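Local coordinates for protein phosphoglycerol transferase (Streptococcus pyogenes, PDB 5U9Z) that probably transfers glycerol phosphate onto the rhamnose polysaccharide of the streptococcal cell wall, as a manganese-binding enzyme of the alkaline phosphatase superfamily, at residues V40-S45 with T263-G268. Numbering follows the deposited sequence.
Sequences VIYLLS and TVVFYG
I41, L43 and S45 each donate a backbone N-H to the strand 263-268, and V265 and Y267 donate back, which makes 40-45 and 263-268 neighbouring parallel strands at the heart of the mixed sheet of the sulfatase (alkaline phosphatase-like) fold. The segment axes run 18° apart, and the five bonds follow the alternating donor pattern of a parallel pair. Four are short, such as V265 N to I41 O at 2.8 Å; Y267 N to L43 O is the exception, longer at 3.3 Å and more bent at 146°. At that point the CA atoms of L44 and Y267 also stand farther apart than in any other pair, 5.5 Å.

The Y267 ring sits at this wider point: chi1 of 72° sets CG between the backbone N and the carbonyl carbon, turning the ring over L44, whose CA lies above one face, 4.2 Å from the centroid. Its hydroxyl end reaches the L44 branch, OH to CD1 3.3 Å. On the same side of the sheet, Y42 runs beside V265, with CE1 3.6 Å from CG2, while its OH is hydrogen-bonded to T314. The other side carries L43 and F266, where L43 CD2 meets the F266 ring at its edge and in its plane.

Farther out, strand 199-203 flanks 40-45 through backbone bonds such as Y42 with V202, whereas F293 of strand 289-296 lies nearly parallel to the F266 ring. Helix 88-97 packs on Y42, L44 and Y267, and helix 313-320 on Y42 and V265. The strands point toward the metal site: L44 touches T88 and D269, two manganese ligands, and its side chain is about 5 Å from the ion. Beyond L43, the F266 ring also meets S45, CZ lying 3.5 Å from CB.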
loop_
_atom_site.group_PDB
_atom_site.type_symbol
_atom_site.label_atom_id
_atom_site.label_comp_id
_atom_site.label_asym_id
_atom_site.label_seq_id
_atom_site.Cartn_x
_atom_site.Cartn_y
_atom_site.Cartn_z
ATOM N N VAL A 40 -5.097 -12.192 2.344
ATOM C CA VAL A 40 -4.539 -11.003 1.713
ATOM C C VAL A 40 -3.383 -10.484 2.556
ATOM O O VAL A 40 -3.485 -10.393 3.785
ATOM C CB VAL A 40 -5.617 -9.920 1.522
ATOM C CG1 VAL A 40 -5.012 -8.648 0.953
ATOM C CG2 VAL A 40 -6.716 -10.438 0.603
ATOM N N ILE A 41 -2.285 -10.139 1.889
ATOM C CA ILE A 41 -1.081 -9.631 2.533
ATOM C C ILE A 41 -0.789 -8.259 1.936
ATOM O O ILE A 41 -0.422 -8.154 0.758
ATOM C CB ILE A 41 0.111 -10.580 2.343
ATOM C CG1 ILE A 41 -0.233 -11.980 2.867
ATOM C CG2 ILE A 41 1.347 -10.036 3.052
ATOM C CD1 ILE A 41 0.758 -13.043 2.468
ATOM N N TYR A 42 -0.967 -7.206 2.734
ATOM C CA TYR A 42 -0.524 -5.866 2.357
ATOM C C TYR A 42 0.927 -5.713 2.798
ATOM O O TYR A 42 1.226 -5.726 3.996
ATOM C CB TYR A 42 -1.413 -4.792 2.977
ATOM C CG TYR A 42 -2.705 -4.541 2.224
ATOM C CD1 TYR A 42 -3.203 -5.475 1.324
ATOM C CD2 TYR A 42 -3.420 -3.364 2.407
ATOM C CE1 TYR A 42 -4.378 -5.246 0.637
ATOM C CE2 TYR A 42 -4.596 -3.128 1.721
ATOM C CZ TYR A 42 -5.070 -4.075 0.837
ATOM O OH TYR A 42 -6.238 -3.853 0.148
ATOM N N LEU A 43 1.826 -5.577 1.829
ATOM C CA LEU A 43 3.265 -5.651 2.066
ATOM C C LEU A 43 3.904 -4.335 1.629
ATOM O O LEU A 43 4.129 -4.107 0.434
ATOM C CB LEU A 43 3.855 -6.848 1.323
ATOM C CG LEU A 43 5.297 -7.274 1.597
ATOM C CD1 LEU A 43 5.581 -7.402 3.080
ATOM C CD2 LEU A 43 5.550 -8.604 0.900
ATOM N N LEU A 44 4.188 -3.472 2.602
ATOM C CA LEU A 44 4.859 -2.198 2.360
ATOM C C LEU A 44 6.362 -2.447 2.386
ATOM O O LEU A 44 6.938 -2.693 3.451
ATOM C CB LEU A 44 4.443 -1.169 3.410
ATOM C CG LEU A 44 4.836 0.297 3.201
ATOM C CD1 LEU A 44 4.029 1.187 4.141
ATOM C CD2 LEU A 44 6.321 0.532 3.423
ATOM N N SER A 45 6.995 -2.387 1.214
ATOM C CA SER A 45 8.439 -2.588 1.095
ATOM C C SER A 45 9.114 -1.227 1.223
ATOM O O SER A 45 9.143 -0.440 0.272
ATOM C CB SER A 45 8.777 -3.268 -0.227
ATOM O OG SER A 45 10.153 -3.611 -0.293
ATOM N N THR A 263 -3.322 -13.636 -1.903
ATOM C CA THR A 263 -3.023 -12.505 -2.768
ATOM C C THR A 263 -2.163 -11.503 -2.010
ATOM O O THR A 263 -2.434 -11.196 -0.845
ATOM C CB THR A 263 -4.304 -11.823 -3.270
ATOM O OG1 THR A 263 -5.131 -12.785 -3.937
ATOM C CG2 THR A 263 -3.970 -10.702 -4.245
ATOM N N VAL A 264 -1.129 -10.996 -2.681
ATOM C CA VAL A 264 -0.166 -10.075 -2.087
ATOM C C VAL A 264 -0.268 -8.737 -2.806
ATOM O O VAL A 264 -0.254 -8.685 -4.041
ATOM C CB VAL A 264 1.269 -10.627 -2.171
ATOM C CG1 VAL A 264 2.271 -9.624 -1.608
ATOM C CG2 VAL A 264 1.369 -11.951 -1.430
ATOM N N VAL A 265 -0.370 -7.660 -2.029
ATOM C CA VAL A 265 -0.293 -6.296 -2.539
ATOM C C VAL A 265 1.066 -5.756 -2.108
ATOM O O VAL A 265 1.272 -5.418 -0.937
ATOM C CB VAL A 265 -1.442 -5.416 -2.030
ATOM C CG1 VAL A 265 -1.256 -3.976 -2.489
ATOM C CG2 VAL A 265 -2.781 -5.953 -2.524
ATOM N N PHE A 266 1.993 -5.680 -3.058
ATOM C CA PHE A 266 3.378 -5.293 -2.819
ATOM C C PHE A 266 3.630 -3.908 -3.400
ATOM O O PHE A 266 3.216 -3.618 -4.527
ATOM C CB PHE A 266 4.319 -6.316 -3.465
ATOM C CG PHE A 266 5.776 -6.126 -3.136
ATOM C CD1 PHE A 266 6.574 -5.289 -3.898
ATOM C CD2 PHE A 266 6.356 -6.819 -2.087
ATOM C CE1 PHE A 266 7.920 -5.130 -3.604
ATOM C CE2 PHE A 266 7.699 -6.664 -1.787
ATOM C CZ PHE A 266 8.481 -5.821 -2.548
ATOM N N TYR A 267 4.316 -3.058 -2.640
ATOM C CA TYR A 267 4.543 -1.695 -3.106
ATOM C C TYR A 267 5.599 -1.019 -2.246
ATOM O O TYR A 267 5.709 -1.287 -1.045
ATOM C CB TYR A 267 3.248 -0.872 -3.079
ATOM C CG TYR A 267 2.778 -0.515 -1.685
ATOM C CD1 TYR A 267 2.109 -1.441 -0.895
ATOM C CD2 TYR A 267 2.998 0.754 -1.161
ATOM C CE1 TYR A 267 1.678 -1.118 0.377
ATOM C CE2 TYR A 267 2.568 1.088 0.110
ATOM C CZ TYR A 267 1.908 0.149 0.875
ATOM O OH TYR A 267 1.478 0.476 2.142
ATOM N N GLY A 268 6.366 -0.133 -2.877
ATOM C CA GLY A 268 7.243 0.765 -2.149
ATOM C C GLY A 268 6.479 2.015 -1.743
ATOM O O GLY A 268 5.698 2.562 -2.518
#